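Local structure of SusD superfamily protein (Bacteroides fragilis, 3L22) at residues A[124-127]-A[128-132]; A[137-140]-A[141-145]; A[168-171]-A[172-175]; A[208-211]-A[212-216]; A[216-219]-A[220-223]. The protein probably helps to capture glycans at the bacterial outer membrane for uptake, as its SusD-family relatives do, and can bind zinc ions. All coordinates share one frame; numbering follows the deposited sequence.

Overall arrangement
Four of the five contacts are successive turns of helices, and one is a loop. Contact 1, on helix 113-131, lies deepest, its centre about 10 Å from that of the chain, and joins aromatic and aliphatic groups. Contacts 3 and 4 pack beside it: I175 reaches Y129, and V210 meets both Y172 and I175. Contact 3 adds a charged pair on its outer side and a histidine bound to zinc; contact 4 packs selenomethionines and a valine and ends in a Schellman motif. Contact 2, nearer the surface, relies on prolines and turns, tied by backbone bonds to the start of helix 168-178. Contact 5, sharing E216 with contact 4, opens the next helix, charges outward, alanines inward.

Contact 1: residues A[124-127]-A[128-132]; sequences RALA and YYYLN
R124 and Y128, one helical turn apart, run side by side and point the same way. The methylene CG of R124 lies 3.8 Å from CE2 of Y128, and the guanidinium plane is turned 52° from the tyrosine ring, so the two flat groups do not stack. With CG of R124 anti to its own nitrogen (chi1 -177°) the chain sets out alongside Y128, and a bend at chi3 then carries the guanidinium to D178, with which it forms a salt bridge, and to N96. Y128 OH goes to the carbonyl of R151. L126 and Y130 repeat the side-by-side pairing on another side of the helix: CD1 of L126 touches CE2 of Y130 at 3.6 Å. Over the centre of the Y130 ring stands CD2 of Y129, 3.9 Å above the plane. L131 lays its CG 3.5 Å from the carbonyl O of A127. The backbone beneath is regular, with Y128 N to R124 O at 3.0 Å and Y130 N to L126 O at 3.1 Å. L206 of helix 200-213 touches A125, and I92 of helix 79-103 touches A127. The pairing is the i to i+4 spacing of an alpha helix, here a buried one that packs against helices 79-103, 168-178 and 200-213 in a helical core consistent with the TPR-related fold of the SusD family.

Contact 2: residues A[137-140]-A[141-145]; sequences TPYS and VNPDA
T137 and A145 bring the two ends of this loop together, CB of T137 lying 3.6 Å from CB of A145. The methyl CG2 of T137, anti to the backbone nitrogen, is thrown across V141 and meets its CG1 at 3.7 Å, the two side chains crossing at about a right angle. The other branch of V141, CG2, runs alongside the ring of P138, 3.9 Å from its CG. The other branch of T137, OG1, shares water 1 with N142 ND2, which donates to that water. Between these ends the chain makes a single alpha turn: P138 O accepts from N142 N at 2.9 Å in a nearly straight bond (173°), and V141 N reaches the same oxygen from well above the carbonyl plane. A type I beta turn from N142 to A145 follows, and N142 also forms an Asx turn, its OD1 accepting from D144 N at 2.9 Å. In Y139 CG stands opposite the backbone nitrogen (chi1 -179°), which sets the ring where P143 crosses it at about a right angle. CB of P143 sits over one face of that ring, 4.0 Å from the centroid and offset toward the rim, a CH-pi contact. K169 and Y172 of helix 168-178 also touch Y139. S140 OG turns elsewhere, to the carbonyl O of R401.

Contact 3: residues A[168-171]-A[172-175]; sequences VKQI and YEHI. With ZN (zinc ion), chain H.
V168 and Y172 lie side by side on the inner side of this helical turn, CG2 of V168 3.8 Å from CE2 of the ring, and a further apolar contact joins CG2 of I171 to CD1 of I175 at 3.9 Å. Backbone hydrogen bonds of the alpha helix run beneath them, from Y172 N to V168 O at 3.1 Å and from I175 N to I171 O at 3.0 Å. The charged pair is K169 with E173: the lysine, extended until it bends at chi4 (-75°), brings NZ to E173 OE2 in a salt bridge. Its 2.5 Å length is doubtful, since K169 has a second conformer. Water 2 closes the pair by accepting from NZ and donating to E173 OE1. Metal binding falls to H174, whose ND1 bonds zinc at 2.2 Å; water 3 and two atoms from elsewhere complete the ligands. Its other nitrogen, NE2, is hydrogen-bonded to D178 OD2, which would help to fix the ring's rotation. Aspartate behind a zinc-bound imidazole would probably strengthen its donation to the ion, a common second-shell arrangement, though the salt bridge of D178 with R124 may temper the effect.

Contact 4: residues A[208-211]-A[212-216]; sequences MRVY and MAMNE
From M208 to A213 the backbone is still helical, with M212 N bonded to M208 O at 2.9 Å and A213 N to R209 O at 3.1 Å, and then it turns off. M208 and M212, both selenomethionines, lie side by side and point the same way: CG of M208 touches the selenium of M212 at 4.0 Å. M212 has CG beside its backbone nitrogen (chi1 -69°), which also lays that atom 3.3 Å from M208 O. V210 runs alongside selenomethionine M214, though that pairing is less certain, M214 having two conformers. A Schellman motif ends the helix here: N215, with positive phi, is its C-prime residue, E216 N returns to Y211 O at 2.9 Å, and N215 N bonds M212 O. Y211 O takes a second donor, M214 N, from the opposite face of its carbonyl plane, so two bonds grip it where the helix stops. The tyrosine ring then meets the residue after the turn, its CD1 3.7 Å from CB of E216, with the ring and carboxylate planes 64° apart. OE1 of E216 is paired with K219. R209 forms a salt bridge with E329, and V210 packs against Y172 and I175 of helix 168-178.

Contact 5: residues A[216-219]-A[220-223]; sequences EWDK and AITA. With ACT (acetate ion), chain Q.
The first turns of helix 217-225 begin at E216, the N-cap residue, whose carbonyl O takes A220 N at 2.9 Å. W217 O follows by accepting from I221 N at 3.0 Å, and the aliphatic chain of I221 rests on the same oxygen: its CG1, placed beside the backbone nitrogen by chi1 -70°, comes within 3.2 Å of W217 O. CB of A220 lies 3.4 Å from E216 O. This alanine also fits against Y211 and M212 of helix 200-213, so the two helices, joined by a short turn, pack as an antiparallel helical hairpin, consistent with the TPR-related fold, against helix 327-339, where C337 touches W217, A220 and I221. The outer side is polar. K219 extends and then bends at chi4 (82°), bringing NZ back to E216 OE1 at 2.9 Å in a salt bridge. NZ comes from above the carboxylate plane, 40° out of it, and the pair ties the cap residue to the first turn. At the amino end an acetate, probably from the crystallisation liquor, accepts D218 N through OXT at 2.9 Å. The N-H groups of the first turn and the helix dipole would probably help to hold such an anion. OD1 of D218 forms a salt bridge with K341, which would probably offset the negative charge gathered here. The next carbonyl, D218 O, receives T222 N at 3.1 Å, and A223 N goes to K219 O.

Contact 1: residues A[124-127]-A[128-132]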
loop_
_atom_site.group_PDB
_atom_site.type_symbol
_atom_site.label_atom_id
_atom_site.label_comp_id
_atom_site.label_asym_id
_atom_site.label_seq_id
_atom_site.Cartn_x
_atom_site.Cartn_y
_atom_site.Cartn_z
ATOM N N ARG A 124 1.422 13.440 0.662
ATOM C CA ARG A 124 1.216 13.691 -0.771
ATOM C C ARG A 124 1.906 12.627 -1.615
ATOM O O ARG A 124 1.323 12.128 -2.576
ATOM C CB ARG A 124 1.720 15.063 -1.137
ATOM C CG ARG A 124 1.488 15.444 -2.591
ATOM C CD ARG A 124 1.713 16.946 -2.770
ATOM N NE ARG A 124 3.104 17.313 -2.596
ATOM C CZ ARG A 124 3.538 18.579 -2.529
ATOM N NH1 ARG A 124 2.701 19.627 -2.651
ATOM N NH2 ARG A 124 4.835 18.802 -2.428
ATOM N N ALA A 125 3.107 12.232 -1.203
ATOM C CA ALA A 125 3.885 11.227 -1.913
ATOM C C ALA A 125 3.163 9.866 -1.927
ATOM O O ALA A 125 3.057 9.200 -2.981
ATOM C CB ALA A 125 5.308 11.102 -1.277
ATOM N N LEU A 126 2.619 9.489 -0.773
ATOM C CA LEU A 126 1.874 8.256 -0.665
ATOM C C LEU A 126 0.605 8.248 -1.551
ATOM O O LEU A 126 0.269 7.223 -2.217
ATOM C CB LEU A 126 1.537 7.995 0.822
ATOM C CG LEU A 126 1.086 6.594 1.204
ATOM C CD1 LEU A 126 2.099 5.483 0.766
ATOM C CD2 LEU A 126 0.765 6.480 2.715
ATOM N N ALA A 127 -0.098 9.374 -1.574
ATOM C CA ALA A 127 -1.315 9.473 -2.369
ATOM C C ALA A 127 -0.986 9.282 -3.854
ATOM O O ALA A 127 -1.600 8.448 -4.548
ATOM C CB ALA A 127 -1.994 10.802 -2.115
ATOM N N TYR A 128 0.029 10.003 -4.337
ATOM C CA TYR A 128 0.474 9.837 -5.728
ATOM C C TYR A 128 0.977 8.426 -6.020
ATOM O O TYR A 128 0.777 7.913 -7.129
ATOM C CB TYR A 128 1.535 10.887 -6.116
ATOM C CG TYR A 128 0.913 12.202 -6.513
ATOM C CD1 TYR A 128 0.117 12.285 -7.656
ATOM C CD2 TYR A 128 1.076 13.363 -5.739
ATOM C CE1 TYR A 128 -0.489 13.465 -8.034
ATOM C CE2 TYR A 128 0.467 14.580 -6.128
ATOM C CZ TYR A 128 -0.317 14.609 -7.275
ATOM O OH TYR A 128 -0.954 15.746 -7.682
ATOM N N TYR A 129 1.640 7.799 -5.046
ATOM C CA TYR A 129 2.149 6.456 -5.240
ATOM C C TYR A 129 1.021 5.449 -5.539
ATOM O O TYR A 129 1.134 4.607 -6.443
ATOM C CB TYR A 129 2.974 6.021 -4.001
ATOM C CG TYR A 129 3.241 4.549 -3.949
ATOM C CD1 TYR A 129 4.328 4.000 -4.621
ATOM C CD2 TYR A 129 2.431 3.706 -3.223
ATOM C CE1 TYR A 129 4.595 2.648 -4.587
ATOM C CE2 TYR A 129 2.682 2.316 -3.185
ATOM C CZ TYR A 129 3.762 1.803 -3.856
ATOM O OH TYR A 129 4.041 0.450 -3.813
ATOM N N TYR A 130 -0.055 5.527 -4.757
ATOM C CA TYR A 130 -1.191 4.647 -5.006
ATOM C C TYR A 130 -1.895 4.935 -6.356
ATOM O O TYR A 130 -2.228 3.993 -7.074
ATOM C CB TYR A 130 -2.149 4.646 -3.815
ATOM C CG TYR A 130 -1.586 3.896 -2.610
ATOM C CD1 TYR A 130 -1.276 2.546 -2.699
ATOM C CD2 TYR A 130 -1.414 4.533 -1.389
ATOM C CE1 TYR A 130 -0.792 1.842 -1.606
ATOM C CE2 TYR A 130 -0.918 3.858 -0.292
ATOM C CZ TYR A 130 -0.627 2.505 -0.398
ATOM O OH TYR A 130 -0.144 1.815 0.676
ATOM N N LEU A 131 -2.041 6.199 -6.737
ATOM C CA LEU A 131 -2.583 6.533 -8.054
ATOM C C LEU A 131 -1.694 5.958 -9.179
ATOM O O LEU A 131 -2.200 5.430 -10.181
ATOM C CB LEU A 131 -2.736 8.039 -8.224
ATOM C CG LEU A 131 -3.711 8.815 -7.327
ATOM C CD1 LEU A 131 -3.592 10.309 -7.621
ATOM C CD2 LEU A 131 -5.172 8.280 -7.548
ATOM N N ASN A 132 -0.380 5.959 -8.957
ATOM C CA ASN A 132 0.574 5.512 -9.964
ATOM C C ASN A 132 0.545 3.993 -10.138
ATOM O O ASN A 132 1.176 3.478 -11.052
ATOM C CB ASN A 132 2.014 5.935 -9.604
ATOM C CG ASN A 132 2.810 6.451 -10.794
ATOM O OD1 ASN A 132 2.244 6.958 -11.756
ATOM N ND2 ASN A 132 4.155 6.333 -10.719
#

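Contact 2: residues A[137-140]-A[141-145]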
loop_
_atom_site.group_PDB
_atom_site.type_symbol
_atom_site.label_atom_id
_atom_site.label_comp_id
_atom_site.label_asym_id
_atom_site.label_seq_id
_atom_site.Cartn_x
_atom_site.Cartn_y
_atom_site.Cartn_z
ATOM N N THR A 137 0.094 2.213 -17.313
ATOM C CA THR A 137 0.941 1.068 -17.550
ATOM C C THR A 137 2.174 1.201 -16.654
ATOM O O THR A 137 2.708 2.311 -16.536
ATOM C CB THR A 137 1.368 1.043 -19.020
ATOM O OG1 THR A 137 0.198 0.951 -19.810
ATOM C CG2 THR A 137 2.304 -0.133 -19.354
ATOM N N PRO A 138 2.638 0.096 -16.038
ATOM C CA PRO A 138 3.784 0.195 -15.147
ATOM C C PRO A 138 5.070 0.633 -15.836
ATOM O O PRO A 138 5.295 0.398 -17.014
ATOM C CB PRO A 138 3.934 -1.236 -14.596
ATOM C CG PRO A 138 3.304 -2.093 -15.628
ATOM C CD PRO A 138 2.123 -1.286 -16.055
ATOM N N TYR A 139 5.893 1.308 -15.064
ATOM C CA TYR A 139 7.180 1.814 -15.518
ATOM C C TYR A 139 8.032 0.711 -16.136
ATOM O O TYR A 139 8.708 0.949 -17.128
ATOM C CB TYR A 139 7.887 2.436 -14.320
ATOM C CG TYR A 139 9.256 3.048 -14.556
ATOM C CD1 TYR A 139 10.381 2.238 -14.671
ATOM C CD2 TYR A 139 9.442 4.442 -14.587
ATOM C CE1 TYR A 139 11.645 2.773 -14.852
ATOM C CE2 TYR A 139 10.729 5.002 -14.778
ATOM C CZ TYR A 139 11.812 4.147 -14.863
ATOM O OH TYR A 139 13.075 4.607 -15.016
ATOM N N SER A 140 7.995 -0.477 -15.543
ATOM C CA SER A 140 8.793 -1.601 -16.033
ATOM C C SER A 140 8.409 -1.971 -17.444
ATOM O O SER A 140 9.212 -2.558 -18.118
ATOM C CB SER A 140 8.642 -2.850 -15.148
ATOM O OG SER A 140 7.294 -3.303 -15.135
ATOM N N VAL A 141 7.184 -1.663 -17.871
ATOM C CA VAL A 141 6.772 -1.905 -19.254
ATOM C C VAL A 141 6.939 -0.678 -20.133
ATOM O O VAL A 141 7.409 -0.806 -21.245
ATOM C CB VAL A 141 5.315 -2.386 -19.337
ATOM C CG1 VAL A 141 4.848 -2.445 -20.815
ATOM C CG2 VAL A 141 5.182 -3.753 -18.631
ATOM N N ASN A 142 6.544 0.488 -19.640
ATOM C CA ASN A 142 6.654 1.712 -20.404
ATOM C C ASN A 142 6.753 2.928 -19.471
ATOM O O ASN A 142 5.727 3.407 -18.977
ATOM C CB ASN A 142 5.450 1.871 -21.331
ATOM C CG ASN A 142 5.497 3.171 -22.160
ATOM O OD1 ASN A 142 6.472 3.906 -22.148
ATOM N ND2 ASN A 142 4.407 3.464 -22.843
ATOM N N PRO A 143 7.979 3.448 -19.255
ATOM C CA PRO A 143 8.141 4.630 -18.414
ATOM C C PRO A 143 7.451 5.878 -18.911
ATOM O O PRO A 143 7.208 6.789 -18.111
ATOM C CB PRO A 143 9.648 4.898 -18.443
ATOM C CG PRO A 143 10.262 3.694 -19.005
ATOM C CD PRO A 143 9.247 3.052 -19.877
ATOM N N ASP A 144 7.174 5.972 -20.210
ATOM C CA ASP A 144 6.454 7.143 -20.728
ATOM C C ASP A 144 4.910 6.984 -20.737
ATOM O O ASP A 144 4.192 7.821 -21.295
ATOM C CB ASP A 144 7.004 7.486 -22.112
ATOM C CG ASP A 144 8.507 7.838 -22.071
ATOM O OD1 ASP A 144 9.002 8.485 -21.096
ATOM O OD2 ASP A 144 9.206 7.437 -23.009
ATOM N N ALA A 145 4.398 5.916 -20.155
ATOM C CA ALA A 145 2.959 5.724 -20.096
ATOM C C ALA A 145 2.304 6.853 -19.296
ATOM O O ALA A 145 2.821 7.262 -18.249
ATOM C CB ALA A 145 2.618 4.367 -19.456
HETATM O O HOH W 1 1.634 2.051 -22.347
#

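Contact 3: residues A[168-171]-A[172-175]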
loop_
_atom_site.group_PDB
_atom_site.type_symbol
_atom_site.label_atom_id
_atom_site.label_comp_id
_atom_site.label_asym_id
_atom_site.label_seq_id
_atom_site.Cartn_x
_atom_site.Cartn_y
_atom_site.Cartn_z
ATOM N N VAL A 168 4.079 7.920 -15.836
ATOM C CA VAL A 168 4.404 7.062 -14.695
ATOM C C VAL A 168 5.807 7.397 -14.138
ATOM O O VAL A 168 5.967 7.521 -12.916
ATOM C CB VAL A 168 4.185 5.569 -15.017
ATOM C CG1 VAL A 168 5.124 5.053 -16.170
ATOM C CG2 VAL A 168 4.289 4.668 -13.751
ATOM N N LYS A 169 6.790 7.629 -15.018
ATOM C CA LYS A 169 8.122 8.048 -14.580
ATOM C C LYS A 169 8.061 9.422 -13.877
ATOM O O LYS A 169 8.676 9.623 -12.821
ATOM C CB LYS A 169 9.109 8.092 -15.762
ATOM C CG LYS A 169 10.504 8.764 -15.497
ATOM C CD LYS A 169 11.413 8.710 -16.764
ATOM C CE LYS A 169 12.885 9.184 -16.569
ATOM N NZ LYS A 169 13.124 10.700 -16.448
ATOM N N GLN A 170 7.334 10.367 -14.451
ATOM C CA GLN A 170 7.292 11.724 -13.861
ATOM C C GLN A 170 6.660 11.701 -12.478
ATOM O O GLN A 170 7.088 12.441 -11.569
ATOM C CB GLN A 170 6.558 12.717 -14.780
ATOM C CG GLN A 170 7.377 13.150 -15.977
ATOM C CD GLN A 170 6.543 13.877 -17.030
ATOM O OE1 GLN A 170 5.350 13.596 -17.245
ATOM N NE2 GLN A 170 7.177 14.832 -17.688
ATOM N N ILE A 171 5.654 10.851 -12.306
ATOM C CA ILE A 171 4.982 10.780 -11.005
ATOM C C ILE A 171 5.945 10.199 -9.973
ATOM O O ILE A 171 6.085 10.759 -8.874
ATOM C CB ILE A 171 3.656 9.991 -11.070
ATOM C CG1 ILE A 171 2.625 10.735 -11.917
ATOM C CG2 ILE A 171 3.099 9.710 -9.664
ATOM C CD1 ILE A 171 2.171 12.096 -11.435
ATOM N N TYR A 172 6.634 9.112 -10.324
ATOM C CA TYR A 172 7.651 8.579 -9.449
ATOM C C TYR A 172 8.739 9.584 -9.117
ATOM O O TYR A 172 9.211 9.644 -7.971
ATOM C CB TYR A 172 8.294 7.318 -10.013
ATOM C CG TYR A 172 7.465 6.055 -9.917
ATOM C CD1 TYR A 172 6.752 5.726 -8.753
ATOM C CD2 TYR A 172 7.436 5.146 -10.957
ATOM C CE1 TYR A 172 6.015 4.524 -8.672
ATOM C CE2 TYR A 172 6.680 3.975 -10.870
ATOM C CZ TYR A 172 6.004 3.664 -9.740
ATOM O OH TYR A 172 5.270 2.496 -9.669
ATOM N N GLU A 173 9.141 10.375 -10.101
ATOM C CA GLU A 173 10.223 11.342 -9.900
ATOM C C GLU A 173 9.789 12.441 -8.943
ATOM O O GLU A 173 10.589 12.890 -8.121
ATOM C CB GLU A 173 10.703 11.913 -11.240
ATOM C CG GLU A 173 11.600 10.901 -12.000
ATOM C CD GLU A 173 11.839 11.231 -13.467
ATOM O OE1 GLU A 173 11.025 11.971 -14.100
ATOM O OE2 GLU A 173 12.874 10.733 -13.996
ATOM N N HIS A 174 8.518 12.834 -9.009
ATOM C CA HIS A 174 8.020 13.830 -8.065
ATOM C C HIS A 174 7.910 13.231 -6.634
ATOM O O HIS A 174 8.275 13.878 -5.648
ATOM C CB HIS A 174 6.676 14.449 -8.451
ATOM C CG HIS A 174 6.140 15.254 -7.332
ATOM N ND1 HIS A 174 6.634 16.495 -7.050
ATOM C CD2 HIS A 174 5.343 14.921 -6.290
ATOM C CE1 HIS A 174 6.123 16.933 -5.915
ATOM N NE2 HIS A 174 5.347 15.979 -5.421
ATOM N N ILE A 175 7.443 12.003 -6.539
ATOM C CA ILE A 175 7.406 11.281 -5.258
ATOM C C ILE A 175 8.789 11.294 -4.631
ATOM O O ILE A 175 8.916 11.592 -3.454
ATOM C CB ILE A 175 6.881 9.841 -5.419
ATOM C CG1 ILE A 175 5.383 9.876 -5.750
ATOM C CG2 ILE A 175 7.124 9.005 -4.144
ATOM C CD1 ILE A 175 4.796 8.562 -6.329
HETATM ZN ZN ZN H . 8.034 17.692 -8.189
HETATM O O HOH W 2 11.135 12.578 -16.761
HETATM O O HOH W 3 8.598 19.039 -6.515
#

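Contact 4: residues A[208-211]-A[212-216]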
loop_
_atom_site.group_PDB
_atom_site.type_symbol
_atom_site.label_atom_id
_atom_site.label_comp_id
_atom_site.label_asym_id
_atom_site.label_seq_id
_atom_site.Cartn_x
_atom_site.Cartn_y
_atom_site.Cartn_z
HETATM N N MSE A 208 11.985 3.052 -1.058
HETATM C CA MSE A 208 12.347 1.741 -1.536
HETATM C C MSE A 208 11.331 1.176 -2.523
HETATM O O MSE A 208 11.732 0.661 -3.562
HETATM C CB MSE A 208 12.565 0.753 -0.408
HETATM C CG MSE A 208 12.879 -0.637 -0.939
HETATM SE SE MSE A 208 13.672 -1.876 0.349
HETATM C CE MSE A 208 12.466 -1.609 1.585
ATOM N N ARG A 209 10.038 1.262 -2.204
ATOM C CA ARG A 209 9.019 0.788 -3.117
ATOM C C ARG A 209 9.088 1.470 -4.472
ATOM O O ARG A 209 8.935 0.816 -5.506
ATOM C CB ARG A 209 7.611 0.971 -2.536
ATOM C CG ARG A 209 7.294 0.021 -1.395
ATOM C CD ARG A 209 5.779 -0.107 -1.290
ATOM N NE ARG A 209 5.244 -0.836 -0.154
ATOM C CZ ARG A 209 3.950 -0.987 0.086
ATOM N NH1 ARG A 209 3.033 -0.471 -0.747
ATOM N NH2 ARG A 209 3.556 -1.673 1.140
ATOM N N VAL A 210 9.307 2.774 -4.467
ATOM C CA VAL A 210 9.386 3.514 -5.692
ATOM C C VAL A 210 10.588 3.044 -6.507
ATOM O O VAL A 210 10.468 2.770 -7.688
ATOM C CB VAL A 210 9.440 5.035 -5.433
ATOM C CG1 VAL A 210 9.854 5.811 -6.686
ATOM C CG2 VAL A 210 8.073 5.512 -4.918
ATOM N N TYR A 211 11.762 2.973 -5.886
ATOM C CA TYR A 211 12.933 2.543 -6.623
ATOM C C TYR A 211 12.802 1.114 -7.142
ATOM O O TYR A 211 13.228 0.832 -8.258
ATOM C CB TYR A 211 14.213 2.737 -5.814
ATOM C CG TYR A 211 14.764 4.161 -5.779
ATOM C CD1 TYR A 211 14.950 4.900 -6.950
ATOM C CD2 TYR A 211 15.148 4.756 -4.572
ATOM C CE1 TYR A 211 15.511 6.180 -6.924
ATOM C CE2 TYR A 211 15.712 6.033 -4.548
ATOM C CZ TYR A 211 15.866 6.742 -5.713
ATOM O OH TYR A 211 16.442 7.994 -5.714
HETATM N N MSE A 212 12.164 0.221 -6.398
HETATM C CA MSE A 212 11.921 -1.134 -6.939
HETATM C C MSE A 212 11.052 -1.117 -8.188
HETATM O O MSE A 212 11.318 -1.866 -9.143
HETATM C CB MSE A 212 11.302 -2.050 -5.889
HETATM C CG MSE A 212 12.269 -2.374 -4.804
HETATM SE SE MSE A 212 11.408 -3.401 -3.379
HETATM C CE MSE A 212 11.316 -5.052 -4.142
ATOM N N ALA A 213 10.041 -0.248 -8.203
ATOM C CA ALA A 213 9.139 -0.136 -9.363
ATOM C C ALA A 213 9.920 0.338 -10.611
ATOM O O ALA A 213 9.462 0.160 -11.752
ATOM C CB ALA A 213 7.939 0.835 -9.031
HETATM N N MSE A 214 11.086 0.973 -10.380
HETATM C CA MSE A 214 11.923 1.503 -11.451
HETATM C C MSE A 214 13.141 0.608 -11.746
HETATM O O MSE A 214 14.014 0.982 -12.514
HETATM C CB MSE A 214 12.357 2.930 -11.091
HETATM C CG MSE A 214 11.184 3.877 -10.765
HETATM SE SE MSE A 214 11.783 5.596 -10.077
HETATM C CE MSE A 214 11.958 6.520 -11.772
ATOM N N ASN A 215 13.172 -0.578 -11.150
ATOM C CA ASN A 215 14.288 -1.502 -11.247
ATOM C C ASN A 215 15.599 -0.916 -10.758
ATOM O O ASN A 215 16.623 -1.328 -11.188
ATOM C CB ASN A 215 14.431 -2.065 -12.685
ATOM C CG ASN A 215 13.390 -3.131 -13.005
ATOM O OD1 ASN A 215 12.316 -3.186 -12.417
ATOM N ND2 ASN A 215 13.731 -4.002 -13.943
ATOM N N GLU A 216 15.541 0.042 -9.835
ATOM C CA GLU A 216 16.718 0.694 -9.282
ATOM C C GLU A 216 17.106 -0.013 -7.986
ATOM O O GLU A 216 16.932 0.521 -6.863
ATOM C CB GLU A 216 16.400 2.165 -9.015
ATOM C CG GLU A 216 16.162 3.001 -10.270
ATOM C CD GLU A 216 17.400 3.237 -11.070
ATOM O OE1 GLU A 216 18.518 3.148 -10.539
ATOM O OE2 GLU A 216 17.267 3.493 -12.268
#

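Contact 5: residues A[216-219]-A[220-223]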
loop_
_atom_site.group_PDB
_atom_site.type_symbol
_atom_site.label_atom_id
_atom_site.label_comp_id
_atom_site.label_asym_id
_atom_site.label_seq_id
_atom_site.Cartn_x
_atom_site.Cartn_y
_atom_site.Cartn_z
ATOM N N GLU A 216 15.541 0.042 -9.835
ATOM C CA GLU A 216 16.718 0.694 -9.282
ATOM C C GLU A 216 17.106 -0.013 -7.986
ATOM O O GLU A 216 16.932 0.521 -6.863
ATOM C CB GLU A 216 16.400 2.165 -9.015
ATOM C CG GLU A 216 16.162 3.001 -10.270
ATOM C CD GLU A 216 17.400 3.237 -11.070
ATOM O OE1 GLU A 216 18.518 3.148 -10.539
ATOM O OE2 GLU A 216 17.267 3.493 -12.268
ATOM N N TRP A 217 17.636 -1.221 -8.145
ATOM C CA TRP A 217 17.798 -2.160 -7.027
ATOM C C TRP A 217 18.804 -1.621 -6.007
ATOM O O TRP A 217 18.560 -1.682 -4.806
ATOM C CB TRP A 217 18.185 -3.578 -7.520
ATOM C CG TRP A 217 17.294 -4.087 -8.615
ATOM C CD1 TRP A 217 17.657 -4.316 -9.910
ATOM C CD2 TRP A 217 15.898 -4.386 -8.533
ATOM N NE1 TRP A 217 16.588 -4.750 -10.627
ATOM C CE2 TRP A 217 15.489 -4.800 -9.818
ATOM C CE3 TRP A 217 14.962 -4.365 -7.503
ATOM C CZ2 TRP A 217 14.187 -5.171 -10.106
ATOM C CZ3 TRP A 217 13.647 -4.737 -7.788
ATOM C CH2 TRP A 217 13.272 -5.123 -9.078
ATOM N N ASP A 218 19.878 -0.999 -6.483
ATOM C CA ASP A 218 20.866 -0.415 -5.575
ATOM C C ASP A 218 20.341 0.786 -4.775
ATOM O O ASP A 218 20.611 0.899 -3.580
ATOM C CB ASP A 218 22.128 -0.009 -6.316
ATOM C CG ASP A 218 22.952 -1.191 -6.778
ATOM O OD1 ASP A 218 22.916 -2.288 -6.182
ATOM O OD2 ASP A 218 23.703 -0.990 -7.739
ATOM N N LYS A 219 19.611 1.675 -5.425
ATOM C CA LYS A 219 19.033 2.818 -4.731
ATOM C C LYS A 219 17.936 2.352 -3.761
ATOM O O LYS A 219 17.796 2.928 -2.673
ATOM C CB LYS A 219 18.522 3.883 -5.711
ATOM C CG LYS A 219 19.635 4.520 -6.548
ATOM C CD LYS A 219 19.081 5.413 -7.675
ATOM C CE LYS A 219 20.194 5.951 -8.579
ATOM N NZ LYS A 219 20.596 4.888 -9.626
ATOM N N ALA A 220 17.207 1.300 -4.127
ATOM C CA ALA A 220 16.198 0.713 -3.232
ATOM C C ALA A 220 16.842 0.150 -1.957
ATOM O O ALA A 220 16.362 0.376 -0.868
ATOM C CB ALA A 220 15.422 -0.369 -3.963
ATOM N N ILE A 221 17.942 -0.573 -2.129
ATOM C CA ILE A 221 18.712 -1.127 -1.009
ATOM C C ILE A 221 19.222 -0.066 -0.073
ATOM O O ILE A 221 19.089 -0.213 1.144
ATOM C CB ILE A 221 19.891 -1.994 -1.504
ATOM C CG1 ILE A 221 19.343 -3.287 -2.123
ATOM C CG2 ILE A 221 20.904 -2.298 -0.363
ATOM C CD1 ILE A 221 20.375 -4.064 -3.052
ATOM N N THR A 222 19.800 1.004 -0.618
ATOM C CA THR A 222 20.260 2.094 0.215
ATOM C C THR A 222 19.123 2.656 1.092
ATOM O O THR A 222 19.311 2.836 2.304
ATOM C CB THR A 222 20.881 3.221 -0.629
ATOM O OG1 THR A 222 21.951 2.687 -1.407
ATOM C CG2 THR A 222 21.416 4.368 0.281
ATOM N N ALA A 223 17.956 2.916 0.492
ATOM C CA ALA A 223 16.800 3.391 1.253
ATOM C C ALA A 223 16.376 2.401 2.319
ATOM O O ALA A 223 16.215 2.772 3.475
ATOM C CB ALA A 223 15.581 3.662 0.314
HETATM C C ACT Q . 20.746 -0.907 -10.441
HETATM O O ACT Q . 21.810 -0.297 -10.705
HETATM O OXT ACT Q . 20.674 -1.263 -9.258
HETATM C CH3 ACT Q . 19.691 -1.133 -11.499
#